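Local coordinates for D-alanyl-D-alanine carboxypeptidase (Penicillin binding protein) family protein (Francisella tularensis subsp. tularensis, PDB 6OSU) that probably removes C-terminal D-alanine residues from peptidoglycan precursors, acting as a serine-type D-alanyl-D-alanine carboxypeptidase in cell wall biogenesis, at residues A[35-40]-A[314-319]; A[116-121]-A[197-202]; A[203-208]-A[256-261]; A[364-369]-A[408-413]; A[376-381]-A[397-402]. All blocks are in the same frame, centred on the assembly; numbering follows the deposited sequence.

Contact 1 of 5, residues A[35-40]-A[314-319]; sequences LDAPAW and DSESAK
Glu316 carries this contact: its extended side chain leaves the helix and ends against the backbone turn at Leu35, Asp36 and Ala37. With CG anti to the carbonyl carbon (chi1 -63°), the chain runs past Leu35 in the opposite direction. Leu35 CD1 packs on Glu316 CB at 3.7 Å, while Leu35 CB lies 3.3 Å from Glu316 OE1. That same oxygen takes a weak, bent hydrogen bond from Ala37 N (3.2 Å, 121° at the hydrogen). The second oxygen, Glu316 OE2, comes to 2.7 Å from Asp36 OD1, the two carboxylate planes being turned 70° apart. Two acids this close suggest that one of them holds a proton. Asp36 OD2 meanwhile forms a salt bridge with Lys312, one turn earlier on the helix, which would ease the crowding of negative charge. One turn after Glu316, Lys319 bends at chi2 and chi3, and its CE touches Leu35 CD2 at 3.8 Å, an apolar contact through the methylene part of the lysine. Ala37 also rests on Val304 and Thr307, and Leu35 on Leu320, where helix 310-327 packs on the five-stranded antiparallel sheet of the penicillin-binding (serine beta-lactamase-like) domain, beside strands 39-44 and 298-307.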
# COMPACT_ATOMS: atom_id res chain seq x y z
N LEU A 35 10.66 13.76 9.94
CA LEU A 35 9.73 14.65 9.27
C LEU A 35 8.94 15.40 10.33
O LEU A 35 8.95 15.04 11.51
CB LEU A 35 8.77 13.87 8.36
CG LEU A 35 9.32 12.67 7.57
CD1 LEU A 35 8.19 11.96 6.84
CD2 LEU A 35 10.40 13.10 6.60
N ASP A 36 8.27 16.47 9.92
CA ASP A 36 7.39 17.20 10.83
C ASP A 36 5.93 16.78 10.69
O ASP A 36 5.05 17.44 11.24
CB ASP A 36 7.55 18.71 10.65
CG ASP A 36 7.26 19.18 9.23
OD1 ASP A 36 6.44 18.55 8.53
OD2 ASP A 36 7.86 20.20 8.83
N ALA A 37 5.66 15.70 9.95
CA ALA A 37 4.33 15.13 9.94
C ALA A 37 4.02 14.55 11.32
O ALA A 37 4.87 13.89 11.92
CB ALA A 37 4.20 14.04 8.88
N PRO A 38 2.82 14.80 11.86
CA PRO A 38 2.47 14.22 13.16
C PRO A 38 2.44 12.70 13.18
O PRO A 38 2.53 12.11 14.26
CB PRO A 38 1.08 14.81 13.44
CG PRO A 38 0.59 15.33 12.12
CD PRO A 38 1.80 15.74 11.36
N ALA A 39 2.33 12.04 12.02
CA ALA A 39 2.29 10.58 11.99
C ALA A 39 2.67 10.09 10.60
O ALA A 39 2.35 10.73 9.60
CB ALA A 39 0.91 10.05 12.38
N TRP A 40 3.35 8.95 10.56
CA TRP A 40 3.66 8.30 9.29
C TRP A 40 4.03 6.84 9.55
O TRP A 40 4.32 6.44 10.68
CB TRP A 40 4.80 9.00 8.54
CG TRP A 40 6.18 8.73 9.09
CD1 TRP A 40 6.93 7.60 8.91
CD2 TRP A 40 6.97 9.62 9.89
NE1 TRP A 40 8.13 7.73 9.56
CE2 TRP A 40 8.19 8.95 10.16
CE3 TRP A 40 6.78 10.90 10.40
CZ2 TRP A 40 9.20 9.53 10.93
CZ3 TRP A 40 7.78 11.47 11.16
CH2 TRP A 40 8.98 10.79 11.42
N ASP A 314 3.65 15.84 -0.20
CA ASP A 314 4.35 15.17 -1.29
C ASP A 314 5.85 15.08 -1.03
O ASP A 314 6.47 14.06 -1.35
CB ASP A 314 4.08 15.91 -2.60
CG ASP A 314 2.61 15.91 -2.97
OD1 ASP A 314 1.91 14.93 -2.62
OD2 ASP A 314 2.15 16.88 -3.61
N SER A 315 6.43 16.12 -0.44
CA SER A 315 7.86 16.10 -0.13
C SER A 315 8.19 15.01 0.87
O SER A 315 9.12 14.22 0.66
CB SER A 315 8.29 17.47 0.39
OG SER A 315 9.59 17.43 0.95
N GLU A 316 7.42 14.92 1.96
CA GLU A 316 7.76 13.99 3.03
C GLU A 316 7.44 12.55 2.65
O GLU A 316 8.14 11.63 3.09
CB GLU A 316 7.04 14.40 4.31
CG GLU A 316 7.46 15.78 4.81
CD GLU A 316 6.65 16.24 6.01
OE1 GLU A 316 6.32 15.40 6.87
OE2 GLU A 316 6.34 17.45 6.08
N SER A 317 6.41 12.33 1.83
CA SER A 317 6.14 10.97 1.36
C SER A 317 7.24 10.49 0.43
O SER A 317 7.66 9.33 0.52
CB SER A 317 4.78 10.92 0.65
OG SER A 317 3.72 11.12 1.57
N ALA A 318 7.71 11.35 -0.47
CA ALA A 318 8.78 10.95 -1.38
C ALA A 318 10.05 10.62 -0.61
O ALA A 318 10.79 9.69 -0.98
CB ALA A 318 9.04 12.04 -2.41
N LYS A 319 10.33 11.37 0.46
CA LYS A 319 11.50 11.08 1.28
C LYS A 319 11.41 9.68 1.89
O LYS A 319 12.40 8.94 1.91
CB LYS A 319 11.65 12.14 2.37
CG LYS A 319 12.64 11.76 3.46
CD LYS A 319 13.80 12.74 3.54
CE LYS A 319 13.55 13.82 4.57
NZ LYS A 319 14.63 14.85 4.57

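Contact 2 of 5, residues A[116-121]-A[197-202]; sequences LVTGMD and YDDKGL
Asp121 and Tyr197 meet flat on: the carboxylate lies over one face of the phenol ring, its plane only 24° from that of the ring. The stacking is close, with Asp121 CG 3.4 Å from Tyr197 CE1 and Asp121 OD2 3.6 Å from Tyr197 CZ, the latter oxygen displaced toward the rim. Asp121 chi1 of -63° sets CG anti to the carbonyl carbon and turns the carboxylate onto the ring.

Polar contacts gather at the hydroxyl end. A water in the plane of the ring, at its edge, donates to Asp121 OD1 at 2.6 Å and lies equally near Tyr197 OH, bridging acid and phenol. Ser71 OG is weakly hydrogen-bonded to both Asp121 OD1 and Tyr197 OH.

Van der Waals contacts lie at the other end of the segments. The Thr118 methyl, CG2, meets a carboxylate oxygen, Asp199 OD2, at 3.7 Å. Apolar Leu202 brings CD1 to 4.2 Å from Thr118 CG2 and packs CD2 on the bare backbone at Gly119 CA, 4.3 Å away.

The Tyr197 side chain comes within about 4 Å of that of Lys278, a predicted substrate-binding residue, and the Asp121 side chain lies about 6 Å from that of Lys67, the predicted proton acceptor, so this packing borders the probable active site. Helix 113-123 packs through Leu116 and Met120 on helix 126-137, through Met120 also on helix 66-79, and here meets the chain leading into strand 201-205.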
# COMPACT_ATOMS: atom_id res chain seq x y z
N LEU A 116 -17.54 5.34 -12.15
CA LEU A 116 -17.72 5.82 -10.78
C LEU A 116 -16.48 5.55 -9.93
O LEU A 116 -16.08 6.40 -9.12
CB LEU A 116 -18.95 5.17 -10.14
CG LEU A 116 -20.32 5.63 -10.63
CD1 LEU A 116 -21.42 4.86 -9.93
CD2 LEU A 116 -20.49 7.13 -10.42
N VAL A 117 -15.88 4.37 -10.08
CA VAL A 117 -14.67 4.06 -9.32
C VAL A 117 -13.52 4.96 -9.74
O VAL A 117 -12.73 5.42 -8.91
CB VAL A 117 -14.31 2.57 -9.47
CG1 VAL A 117 -12.96 2.28 -8.85
CG2 VAL A 117 -15.38 1.71 -8.81
N THR A 118 -13.42 5.24 -11.05
CA THR A 118 -12.40 6.17 -11.52
C THR A 118 -12.61 7.56 -10.92
O THR A 118 -11.66 8.21 -10.47
CB THR A 118 -12.41 6.24 -13.05
OG1 THR A 118 -12.35 4.91 -13.58
CG2 THR A 118 -11.21 7.02 -13.56
N GLY A 119 -13.86 8.03 -10.89
CA GLY A 119 -14.14 9.30 -10.26
C GLY A 119 -13.77 9.31 -8.79
O GLY A 119 -13.20 10.28 -8.29
N MET A 120 -14.07 8.22 -8.09
CA MET A 120 -13.78 8.15 -6.66
C MET A 120 -12.28 8.13 -6.39
O MET A 120 -11.79 8.87 -5.54
CB MET A 120 -14.45 6.91 -6.06
CG MET A 120 -14.14 6.65 -4.60
SD MET A 120 -15.08 5.22 -4.01
CE MET A 120 -14.67 4.00 -5.25
N ASP A 121 -11.53 7.31 -7.14
CA ASP A 121 -10.11 7.12 -6.86
C ASP A 121 -9.25 8.26 -7.40
O ASP A 121 -8.32 8.72 -6.73
CB ASP A 121 -9.64 5.80 -7.45
CG ASP A 121 -10.31 4.60 -6.83
OD1 ASP A 121 -10.89 4.73 -5.72
OD2 ASP A 121 -10.25 3.51 -7.44
N TYR A 197 -5.66 3.58 -9.57
CA TYR A 197 -5.03 4.66 -8.83
C TYR A 197 -3.85 5.27 -9.59
O TYR A 197 -3.41 6.37 -9.22
CB TYR A 197 -4.57 4.16 -7.46
CG TYR A 197 -5.71 3.93 -6.50
CD1 TYR A 197 -6.39 5.00 -5.93
CD2 TYR A 197 -6.13 2.64 -6.18
CE1 TYR A 197 -7.43 4.81 -5.05
CE2 TYR A 197 -7.19 2.44 -5.30
CZ TYR A 197 -7.83 3.52 -4.74
OH TYR A 197 -8.87 3.34 -3.87
N ASP A 198 -3.36 4.61 -10.63
CA ASP A 198 -2.27 5.16 -11.44
C ASP A 198 -2.77 6.06 -12.56
O ASP A 198 -1.95 6.61 -13.29
CB ASP A 198 -1.42 4.01 -12.01
CG ASP A 198 -0.07 4.48 -12.52
OD1 ASP A 198 0.62 5.23 -11.79
OD2 ASP A 198 0.31 4.10 -13.64
N ASP A 199 -4.09 6.22 -12.71
CA ASP A 199 -4.62 7.10 -13.75
C ASP A 199 -4.18 8.54 -13.51
O ASP A 199 -4.33 9.07 -12.41
CB ASP A 199 -6.15 7.03 -13.78
CG ASP A 199 -6.67 5.72 -14.35
OD1 ASP A 199 -5.85 4.83 -14.65
OD2 ASP A 199 -7.90 5.60 -14.52
N LYS A 200 -3.64 9.17 -14.56
CA LYS A 200 -3.15 10.54 -14.42
C LYS A 200 -4.29 11.54 -14.27
O LYS A 200 -4.11 12.59 -13.65
CB LYS A 200 -2.28 10.90 -15.63
CG LYS A 200 -1.14 9.94 -15.90
CD LYS A 200 -0.00 10.11 -14.90
CE LYS A 200 0.26 8.82 -14.13
NZ LYS A 200 0.44 7.66 -15.05
N GLY A 201 -5.46 11.24 -14.83
CA GLY A 201 -6.57 12.16 -14.74
C GLY A 201 -7.84 11.53 -15.28
O GLY A 201 -7.89 10.34 -15.58
N LEU A 202 -8.87 12.37 -15.41
CA LEU A 202 -10.18 11.93 -15.87
C LEU A 202 -10.71 12.91 -16.91
O LEU A 202 -10.91 14.09 -16.60
CB LEU A 202 -11.16 11.80 -14.70
CG LEU A 202 -12.62 11.54 -15.07
CD1 LEU A 202 -12.77 10.23 -15.83
CD2 LEU A 202 -13.51 11.55 -13.84
O HOH W 1 -10.33 5.40 -3.31

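Contact 3 of 5, residues A[203-208]-A[256-261]; sequences VWNATK and DNFVLQ
An antiparallel strand pair, ending in an Asx motif at Asn205, joins Val203, Trp204 and Asn205 to Leu260, Val259 and Phe258 in the small three-stranded sheet. Trp204 and Val259 form the hydrogen-bonded pair: Trp204 N gives to Val259 O at 3.0 Å, and Val259 N returns a bond to Trp204 O at 2.9 Å.

On the face carrying Val203, Asn205, Phe258 and Leu260, the phenylalanine ring lies under the asparagine. Asn205 CA sits over the centre of the Phe258 ring, 3.8 Å from its centroid, a CH-pi contact, and the amide plane is inclined 36° to the ring. Beside it, Val203 CG1, anti to its own nitrogen (chi1 -176°), meets Leu260 CD2 at 3.7 Å, the two side chains lying alongside each other and pointing the same way. On the opposite face the edge of the Trp204 ring meets Val259 CB, and Trp204 NE1 is bonded to the backbone O of Tyr104.

Past the strand the chain turns. Ala206 N donates to Asn257 O at 2.8 Å, and Asn257 N gives a nearly straight bond (171°) to Thr207 OG1 at 2.8 Å. Asn205 ND2 adds a weak bond to Asp256 OD1. Asn205 OD1 receives Lys208 N at 3.2 Å, the donor standing above the amide plane. An asparagine oxygen that accepts the N-H three residues on is the signature of an Asx motif, used here to turn the chain out of the central strand of an antiparallel sheet.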
# COMPACT_ATOMS: atom_id res chain seq x y z
N VAL A 203 -10.93 12.42 -18.12
CA VAL A 203 -11.59 13.18 -19.18
C VAL A 203 -13.05 12.74 -19.19
O VAL A 203 -13.36 11.62 -19.61
CB VAL A 203 -10.92 12.95 -20.54
CG1 VAL A 203 -11.57 13.83 -21.61
CG2 VAL A 203 -9.43 13.21 -20.45
N TRP A 204 -13.94 13.62 -18.75
CA TRP A 204 -15.32 13.26 -18.42
C TRP A 204 -16.29 14.05 -19.29
O TRP A 204 -16.31 15.28 -19.24
CB TRP A 204 -15.58 13.50 -16.93
CG TRP A 204 -17.00 13.34 -16.49
CD1 TRP A 204 -17.86 14.33 -16.12
CD2 TRP A 204 -17.73 12.11 -16.36
NE1 TRP A 204 -19.08 13.80 -15.76
CE2 TRP A 204 -19.02 12.43 -15.90
CE3 TRP A 204 -17.41 10.76 -16.58
CZ2 TRP A 204 -20.00 11.47 -15.67
CZ3 TRP A 204 -18.38 9.80 -16.35
CH2 TRP A 204 -19.66 10.16 -15.90
N ASN A 205 -17.09 13.33 -20.08
CA ASN A 205 -18.15 13.94 -20.88
C ASN A 205 -19.39 14.04 -19.99
O ASN A 205 -20.11 13.06 -19.80
CB ASN A 205 -18.43 13.11 -22.13
CG ASN A 205 -19.36 13.82 -23.11
OD1 ASN A 205 -20.16 14.68 -22.72
ND2 ASN A 205 -19.27 13.46 -24.38
N ALA A 206 -19.64 15.24 -19.46
CA ALA A 206 -20.78 15.41 -18.57
C ALA A 206 -22.11 15.34 -19.33
O ALA A 206 -23.14 15.02 -18.74
CB ALA A 206 -20.67 16.74 -17.82
N THR A 207 -22.09 15.64 -20.63
CA THR A 207 -23.33 15.58 -21.41
C THR A 207 -23.81 14.14 -21.57
O THR A 207 -24.95 13.81 -21.22
CB THR A 207 -23.12 16.23 -22.78
OG1 THR A 207 -22.93 17.64 -22.62
CG2 THR A 207 -24.33 15.98 -23.68
N LYS A 208 -22.95 13.26 -22.08
CA LYS A 208 -23.28 11.85 -22.24
C LYS A 208 -23.15 11.06 -20.94
O LYS A 208 -23.62 9.92 -20.89
CB LYS A 208 -22.39 11.22 -23.31
CG LYS A 208 -22.88 11.39 -24.73
CD LYS A 208 -21.71 11.52 -25.69
CE LYS A 208 -22.09 11.11 -27.11
NZ LYS A 208 -21.75 9.69 -27.37
N ASP A 256 -20.77 19.34 -26.57
CA ASP A 256 -20.84 18.52 -25.36
C ASP A 256 -19.99 19.12 -24.25
O ASP A 256 -18.88 19.60 -24.49
CB ASP A 256 -20.38 17.10 -25.68
CG ASP A 256 -21.47 16.26 -26.33
OD1 ASP A 256 -21.79 15.18 -25.80
OD2 ASP A 256 -22.02 16.71 -27.36
N ASN A 257 -20.51 19.08 -23.03
CA ASN A 257 -19.80 19.65 -21.89
C ASN A 257 -18.83 18.63 -21.32
O ASN A 257 -19.21 17.49 -21.03
CB ASN A 257 -20.78 20.10 -20.81
CG ASN A 257 -20.07 20.70 -19.61
OD1 ASN A 257 -19.61 21.84 -19.66
ND2 ASN A 257 -19.98 19.94 -18.53
N PHE A 258 -17.58 19.04 -21.15
CA PHE A 258 -16.52 18.18 -20.65
C PHE A 258 -15.89 18.80 -19.41
O PHE A 258 -15.64 20.01 -19.36
CB PHE A 258 -15.45 17.94 -21.71
CG PHE A 258 -15.70 16.75 -22.58
CD1 PHE A 258 -16.57 16.82 -23.65
CD2 PHE A 258 -15.04 15.55 -22.33
CE1 PHE A 258 -16.80 15.72 -24.45
CE2 PHE A 258 -15.26 14.45 -23.14
CZ PHE A 258 -16.14 14.54 -24.20
N VAL A 259 -15.64 17.96 -18.41
CA VAL A 259 -14.88 18.33 -17.22
C VAL A 259 -13.56 17.56 -17.25
O VAL A 259 -13.55 16.35 -17.49
CB VAL A 259 -15.66 18.03 -15.93
CG1 VAL A 259 -14.84 18.45 -14.72
CG2 VAL A 259 -17.00 18.75 -15.94
N LEU A 260 -12.46 18.27 -17.03
CA LEU A 260 -11.12 17.70 -17.10
C LEU A 260 -10.43 17.93 -15.77
O LEU A 260 -10.27 19.08 -15.34
CB LEU A 260 -10.33 18.32 -18.25
CG LEU A 260 -11.00 18.25 -19.62
CD1 LEU A 260 -10.86 19.57 -20.36
CD2 LEU A 260 -10.43 17.11 -20.43
N GLN A 261 -10.02 16.85 -15.11
CA GLN A 261 -9.36 16.94 -13.82
C GLN A 261 -8.17 16.00 -13.78
O GLN A 261 -8.21 14.90 -14.33
CB GLN A 261 -10.31 16.59 -12.67
CG GLN A 261 -11.72 17.11 -12.84
CD GLN A 261 -12.50 17.08 -11.54
OE1 GLN A 261 -12.06 17.65 -10.54
NE2 GLN A 261 -13.65 16.42 -11.55

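Contact 4 of 5, residues A[364-369]-A[408-413]; sequences IYKTVP and EEIASI
Two sheets of the PBP5-type C-terminal domain pack face to face here as in a beta sandwich, Ile364, Lys366 and Val368 of one meeting Ile410, Ala411 and Ile413 of the other. Strand 364-369 pairs with strand 328-334, whereas the other segment belongs to the five-stranded sheet. The strand axes pass 8.9 Å apart, with N-to-C directions 157° apart. That is sheet-to-sheet spacing, and side chains bridge it.

At one end Ile364 and Ile413 reach toward each other tip to tip, Ile364 CD1 meeting Ile413 CG2 at 3.7 Å. The other branch, Ile364 CG2, is anti to the backbone nitrogen (chi1 -61°), which directs it to Ala411 CB, also at 3.7 Å. Ile364 touches Leu333, Tyr334 and Leu399 as well, so it lies in the apolar layer between the sheets. At the other end Val368 CG1 meets Ile410 CG2 at 3.8 Å.

The chain turns a corner at Ile410, and Ile410 and Ala411 both face Ile401 in a classic beta bulge. This brings two consecutive side chains toward strand 364-369, Ile410 against Lys366 and Val368, Ala411 against Ile364. Between them runs Lys366, extended as far as CE and bent at chi4 (78°), its side chain crossing that of Ile410 at about a right angle. Lys366 CD lies 4.1 Å from Ala411 CB, Lys366 CE is 3.7 Å from Ile410 CG2, and the same CE approaches the carbonyl oxygen Ile410 O to 3.2 Å.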
# COMPACT_ATOMS: atom_id res chain seq x y z
N ILE A 364 11.69 -17.39 7.20
CA ILE A 364 12.09 -16.07 7.67
C ILE A 364 12.36 -15.25 6.42
O ILE A 364 13.45 -15.33 5.83
CB ILE A 364 13.31 -16.11 8.60
CG1 ILE A 364 13.00 -16.93 9.85
CG2 ILE A 364 13.70 -14.69 9.00
CD1 ILE A 364 14.13 -16.91 10.88
N TYR A 365 11.37 -14.48 5.99
CA TYR A 365 11.45 -13.60 4.84
C TYR A 365 11.28 -12.18 5.37
O TYR A 365 10.18 -11.81 5.79
CB TYR A 365 10.39 -13.96 3.80
CG TYR A 365 10.48 -13.19 2.50
CD1 TYR A 365 11.64 -13.23 1.72
CD2 TYR A 365 9.41 -12.45 2.04
CE1 TYR A 365 11.72 -12.54 0.53
CE2 TYR A 365 9.47 -11.76 0.85
CZ TYR A 365 10.63 -11.80 0.09
OH TYR A 365 10.69 -11.10 -1.09
N LYS A 366 12.37 -11.41 5.37
CA LYS A 366 12.41 -10.15 6.11
C LYS A 366 12.96 -9.02 5.24
O LYS A 366 13.79 -9.24 4.35
CB LYS A 366 13.26 -10.31 7.38
CG LYS A 366 13.01 -9.25 8.45
CD LYS A 366 13.86 -9.50 9.69
CE LYS A 366 13.96 -8.25 10.56
NZ LYS A 366 12.75 -8.01 11.40
N THR A 367 12.48 -7.81 5.51
CA THR A 367 13.01 -6.60 4.91
C THR A 367 14.10 -6.06 5.82
O THR A 367 13.83 -5.62 6.95
CB THR A 367 11.90 -5.57 4.70
OG1 THR A 367 10.90 -6.11 3.84
CG2 THR A 367 12.46 -4.29 4.09
N VAL A 368 15.34 -6.09 5.35
CA VAL A 368 16.50 -5.72 6.17
C VAL A 368 17.33 -4.70 5.40
O VAL A 368 17.24 -4.60 4.17
CB VAL A 368 17.34 -6.96 6.56
CG1 VAL A 368 16.52 -7.92 7.40
CG2 VAL A 368 17.86 -7.65 5.32
N PRO A 369 18.15 -3.92 6.11
CA PRO A 369 19.03 -2.97 5.41
C PRO A 369 19.98 -3.69 4.46
O PRO A 369 20.50 -4.77 4.76
CB PRO A 369 19.80 -2.30 6.55
CG PRO A 369 18.91 -2.46 7.75
CD PRO A 369 18.23 -3.77 7.57
N GLU A 408 23.40 -9.04 18.71
CA GLU A 408 22.20 -8.36 18.24
C GLU A 408 21.42 -9.24 17.27
O GLU A 408 21.98 -9.82 16.35
CB GLU A 408 22.57 -7.05 17.57
CG GLU A 408 21.44 -6.36 16.83
CD GLU A 408 21.94 -5.19 16.01
OE1 GLU A 408 21.11 -4.52 15.35
OE2 GLU A 408 23.16 -4.94 16.03
N GLU A 409 20.10 -9.30 17.47
CA GLU A 409 19.23 -10.22 16.75
C GLU A 409 18.40 -9.46 15.72
O GLU A 409 17.74 -8.48 16.04
CB GLU A 409 18.32 -10.98 17.71
CG GLU A 409 19.07 -11.90 18.66
CD GLU A 409 18.16 -12.76 19.51
OE1 GLU A 409 16.95 -12.85 19.19
OE2 GLU A 409 18.65 -13.35 20.49
N ILE A 410 18.44 -9.95 14.48
CA ILE A 410 17.62 -9.39 13.40
C ILE A 410 16.29 -10.12 13.31
O ILE A 410 15.23 -9.49 13.19
CB ILE A 410 18.40 -9.45 12.07
CG1 ILE A 410 19.60 -8.51 12.12
CG2 ILE A 410 17.49 -9.14 10.89
CD1 ILE A 410 19.30 -7.17 12.75
N ALA A 411 16.32 -11.45 13.37
CA ALA A 411 15.12 -12.26 13.33
C ALA A 411 15.26 -13.40 14.33
O ALA A 411 16.38 -13.83 14.64
CB ALA A 411 14.86 -12.82 11.93
N SER A 412 14.13 -13.89 14.82
CA SER A 412 14.11 -14.99 15.77
C SER A 412 12.85 -15.81 15.54
O SER A 412 11.75 -15.24 15.46
CB SER A 412 14.15 -14.49 17.22
OG SER A 412 14.13 -15.56 18.14
N ILE A 413 13.01 -17.12 15.42
CA ILE A 413 11.86 -17.99 15.15
C ILE A 413 12.00 -19.27 15.97
O ILE A 413 13.10 -19.84 16.06
CB ILE A 413 11.73 -18.25 13.64
CG1 ILE A 413 10.28 -18.52 13.26
CG2 ILE A 413 12.62 -19.39 13.17
CD1 ILE A 413 10.02 -18.34 11.78

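Contact 5 of 5, residues A[376-381]-A[397-402]; sequences LKQGIE and GNLVIT
This is a regular antiparallel ladder at the edge of the C-terminal domain's five-stranded sheet, in which Lys377, Gly379 and Glu381 make hydrogen-bonded pairs with Thr402, Val400 and Asn398. Strand directions differ by 155°, and the axes come within 4.4 Å. At one end Lys377 N donates to Thr402 O at 3.1 Å and Thr402 N to Lys377 O at 3.0 Å. At the other, Glu381 N gives to Asn398 O at 2.7 Å, while Asn398 N answers to Glu381 O at 2.8 Å. Of the two bonds between Gly379 and Val400, in the middle, that from Val400 N to Gly379 O is modelled doubtfully short.

Gln378, Ile380, Leu399 and Ile401 share one face. Gln378 CG packs against Ile401 CD1 at 3.5 Å, the two side chains side by side and pointing the same way, and Gln378 NE2 is hydrogen-bonded to Leu333 O. Ile401 chi1 of -54° places CG2 anti to the backbone nitrogen, where it meets Leu376 CB at 4.0 Å. Ile380 CD1 lies 3.9 Å from Leu399 CB. On the reverse face, the aliphatic start of Glu381 shields Val400, with CB against CG2.

Leu376, Leu399 and Ile401 turn toward Leu333 and Tyr334 of strand 328-334, the facing sheet, while strand 395-403 pairs on its far side with strand 409-417. That leaves strand 376-382 outermost within this chain.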
# COMPACT_ATOMS: atom_id res chain seq x y z
N LEU A 376 24.95 -11.16 7.96
CA LEU A 376 23.98 -11.93 8.73
C LEU A 376 24.46 -13.36 8.92
O LEU A 376 25.17 -13.92 8.07
CB LEU A 376 22.62 -11.91 8.03
CG LEU A 376 22.10 -10.50 7.75
CD1 LEU A 376 20.90 -10.53 6.82
CD2 LEU A 376 21.75 -9.77 9.04
N LYS A 377 24.09 -13.96 10.05
CA LYS A 377 24.52 -15.30 10.40
C LYS A 377 23.38 -16.05 11.06
O LYS A 377 22.69 -15.50 11.93
CB LYS A 377 25.74 -15.27 11.34
CG LYS A 377 26.99 -14.61 10.76
CD LYS A 377 27.65 -15.46 9.69
CE LYS A 377 28.84 -14.72 9.06
NZ LYS A 377 29.60 -15.56 8.09
N GLN A 378 23.17 -17.30 10.65
CA GLN A 378 22.17 -18.16 11.27
C GLN A 378 22.73 -18.76 12.55
O GLN A 378 23.88 -19.22 12.60
CB GLN A 378 21.75 -19.29 10.33
CG GLN A 378 20.74 -18.89 9.27
CD GLN A 378 20.08 -20.10 8.63
OE1 GLN A 378 20.48 -21.24 8.87
NE2 GLN A 378 19.06 -19.86 7.82
N GLY A 379 21.91 -18.78 13.59
CA GLY A 379 22.30 -19.36 14.86
C GLY A 379 21.13 -20.00 15.55
O GLY A 379 19.98 -19.58 15.38
N ILE A 380 21.42 -21.03 16.35
CA ILE A 380 20.41 -21.71 17.16
C ILE A 380 20.64 -21.31 18.61
O ILE A 380 21.70 -21.61 19.18
CB ILE A 380 20.47 -23.23 17.00
CG1 ILE A 380 20.24 -23.62 15.54
CG2 ILE A 380 19.42 -23.89 17.88
CD1 ILE A 380 18.89 -23.19 15.00
N GLU A 381 19.67 -20.61 19.20
CA GLU A 381 19.69 -20.29 20.62
C GLU A 381 18.83 -21.32 21.34
O GLU A 381 17.60 -21.28 21.26
CB GLU A 381 19.19 -18.88 20.90
CG GLU A 381 18.95 -18.62 22.38
CD GLU A 381 18.69 -17.17 22.72
OE1 GLU A 381 18.10 -16.45 21.88
OE2 GLU A 381 19.07 -16.75 23.83
N GLY A 397 14.27 -24.34 21.24
CA GLY A 397 14.86 -23.01 21.24
C GLY A 397 14.41 -22.21 20.02
O GLY A 397 13.35 -22.47 19.45
N ASN A 398 15.25 -21.25 19.65
CA ASN A 398 14.98 -20.35 18.54
C ASN A 398 16.10 -20.42 17.51
O ASN A 398 17.28 -20.48 17.87
CB ASN A 398 14.85 -18.90 19.02
CG ASN A 398 13.65 -18.68 19.91
OD1 ASN A 398 12.55 -19.16 19.62
ND2 ASN A 398 13.85 -17.94 20.99
N LEU A 399 15.73 -20.41 16.23
CA LEU A 399 16.70 -20.08 15.19
C LEU A 399 16.85 -18.56 15.15
O LEU A 399 15.85 -17.84 15.10
CB LEU A 399 16.27 -20.62 13.83
CG LEU A 399 17.32 -20.47 12.72
CD1 LEU A 399 17.29 -21.67 11.78
CD2 LEU A 399 17.14 -19.18 11.92
N VAL A 400 18.08 -18.09 15.18
CA VAL A 400 18.37 -16.68 15.36
C VAL A 400 19.22 -16.18 14.20
O VAL A 400 20.18 -16.85 13.79
CB VAL A 400 19.06 -16.41 16.71
CG1 VAL A 400 19.51 -14.97 16.81
CG2 VAL A 400 18.13 -16.76 17.86
N ILE A 401 18.86 -15.02 13.67
CA ILE A 401 19.66 -14.30 12.69
C ILE A 401 20.30 -13.12 13.40
O ILE A 401 19.60 -12.22 13.89
CB ILE A 401 18.82 -13.82 11.49
CG1 ILE A 401 18.06 -15.00 10.88
CG2 ILE A 401 19.70 -13.14 10.45
CD1 ILE A 401 18.95 -16.01 10.22
N THR A 402 21.63 -13.11 13.47
CA THR A 402 22.37 -12.06 14.14
C THR A 402 23.17 -11.24 13.13
O THR A 402 23.43 -11.69 12.01
CB THR A 402 23.31 -12.63 15.21
OG1 THR A 402 24.02 -13.76 14.68
CG2 THR A 402 22.53 -13.06 16.44

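Contacts 2 and 3 lie at one end of an elongated chain and contacts 4 and 5 at the other, with contact 1 between them. Contacts 2 and 3 share strand 201-205, their centres about 14 Å apart, and Leu202 N meets Gln261 O at 2.8 Å where they join; contact 2 borders the probable active site, while contact 3 lies further out. Contact 1, about 24 Å from contact 2 and 26 Å from contact 4 between centres, closes a loop of chain that encloses contacts 2 and 3. Contacts 4 and 5, with centres about 10 Å apart, belong to the C-terminal domain: contact 5 builds the sheet that contact 4 packs upon, joined where Ile413 O lies 2.7 Å from Leu399 N.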